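Local coordinates for protein phosphorylated carbohydrates phosphatase TM_1254 (Thermotoga maritima msb8, PDB 3KBB) that removes phosphate from phosphorylated sugars such as erythrose 4-phosphate and fructose 6-phosphate, using a divalent metal ion, and is most active with cobalt, at residues E49-P52 with I53-E56. Residues are numbered along the deposited sequence; the frame is centred on the assembly and turned at random.
Sequences EGLP and ILME
Gly-50, Leu-51 and Pro-52 each lend a carbonyl to the amide four residues on, in Leu-54, Met-55 and Glu-56, the i to i+4 pattern of an alpha-helix. The first bond, Leu-54 N to Gly-50 O, is 2.9 Å long; the last, Glu-56 N to Pro-52 O, stretches to 3.2 Å. Pro-52 brings no N-H, and the helix kinks where its nitrogen makes no bond to the preceding turn. Ile-53, one turn on from Glu-49, sets its side chain against the Glu-49 carbonyl: its CG1 lies beside the backbone N (chi1 -69°), which brings Ile-53 CG1 to 3.3 Å from Glu-49 O, with CD1 close behind. On the buried face, Leu-51 and Leu-54 meet loosely through their methyls, CD2 to CD2 at 4.4 Å. Met-55, present as selenomethionine, bends at its end, leaving Met-55 CE 4.2 Å from Pro-52 O. Gly-50, Leu-51, Leu-54 and Met-55 are buried, whereas Glu-49, Ile-53 and Glu-56 are exposed. The helix belongs to the helical cap of this HAD phosphatase, well apart from the parallel sheet: Leu-51 and Leu-54 share Tyr-23 of helix 19-29, while on helix 64-82 Leu-51 meets Val-71, Pro-52 meets Leu-64, and Leu-54 and Met-55 meet Phe-67.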
loop_
_atom_site.group_PDB
_atom_site.type_symbol
_atom_site.label_atom_id
_atom_site.label_comp_id
_atom_site.label_asym_id
_atom_site.label_seq_id
_atom_site.Cartn_x
_atom_site.Cartn_y
_atom_site.Cartn_z
ATOM N N GLU A 49 8.735 -0.020 -16.431
ATOM C CA GLU A 49 8.650 0.420 -17.834
ATOM C C GLU A 49 8.242 1.886 -17.960
ATOM O O GLU A 49 8.413 2.500 -19.013
ATOM C CB GLU A 49 7.630 -0.411 -18.608
ATOM C CG GLU A 49 8.045 -1.857 -18.856
ATOM C CD GLU A 49 7.687 -2.745 -17.688
ATOM O OE1 GLU A 49 6.558 -2.613 -17.173
ATOM O OE2 GLU A 49 8.541 -3.554 -17.273
ATOM N N GLY A 50 7.665 2.421 -16.895
ATOM C CA GLY A 50 7.224 3.819 -16.856
ATOM C C GLY A 50 8.365 4.813 -16.817
ATOM O O GLY A 50 8.310 5.858 -17.495
ATOM N N LEU A 51 9.394 4.506 -16.031
ATOM C CA LEU A 51 10.550 5.389 -15.881
ATOM C C LEU A 51 11.315 5.656 -17.177
ATOM O O LEU A 51 11.599 6.808 -17.492
ATOM C CB LEU A 51 11.493 4.928 -14.761
ATOM C CG LEU A 51 10.922 4.989 -13.331
ATOM C CD1 LEU A 51 12.006 4.753 -12.277
ATOM C CD2 LEU A 51 10.218 6.322 -13.058
ATOM N N PRO A 52 11.674 4.601 -17.924
ATOM C CA PRO A 52 12.342 4.833 -19.210
ATOM C C PRO A 52 11.509 5.666 -20.185
ATOM O O PRO A 52 12.074 6.506 -20.885
ATOM C CB PRO A 52 12.547 3.416 -19.767
ATOM C CG PRO A 52 12.529 2.525 -18.593
ATOM C CD PRO A 52 11.534 3.157 -17.633
ATOM N N ILE A 53 10.195 5.437 -20.222
ATOM C CA ILE A 53 9.267 6.240 -21.007
ATOM C C ILE A 53 9.289 7.711 -20.558
ATOM O O ILE A 53 9.379 8.611 -21.376
ATOM C CB ILE A 53 7.810 5.706 -20.945
ATOM C CG1 ILE A 53 7.664 4.358 -21.684
ATOM C CG2 ILE A 53 6.841 6.711 -21.534
ATOM C CD1 ILE A 53 6.303 3.681 -21.479
ATOM N N LEU A 54 9.185 7.941 -19.259
ATOM C CA LEU A 54 9.243 9.297 -18.731
ATOM C C LEU A 54 10.508 10.001 -19.217
ATOM O O LEU A 54 10.457 11.152 -19.671
ATOM C CB LEU A 54 9.166 9.256 -17.198
ATOM C CG LEU A 54 9.275 10.560 -16.387
ATOM C CD1 LEU A 54 8.089 11.480 -16.651
ATOM C CD2 LEU A 54 9.417 10.257 -14.903
HETATM N N MSE A 55 11.643 9.313 -19.140
HETATM C CA MSE A 55 12.921 9.903 -19.493
HETATM C C MSE A 55 12.910 10.358 -20.940
HETATM O O MSE A 55 13.317 11.474 -21.226
HETATM C CB MSE A 55 14.074 8.915 -19.261
HETATM C CG MSE A 55 15.428 9.538 -19.435
HETATM SE SE MSE A 55 16.820 8.125 -19.441
HETATM C CE MSE A 55 16.227 7.099 -20.991
ATOM N N GLU A 56 12.435 9.500 -21.844
ATOM C CA GLU A 56 12.365 9.850 -23.268
ATOM C C GLU A 56 11.261 10.870 -23.579
ATOM O O GLU A 56 11.444 11.737 -24.440
ATOM C CB GLU A 56 12.184 8.612 -24.159
ATOM C CG GLU A 56 13.324 7.608 -24.054
ATOM C CD GLU A 56 14.671 8.138 -24.573
ATOM O OE1 GLU A 56 14.717 9.193 -25.262
ATOM O OE2 GLU A 56 15.690 7.473 -24.306
#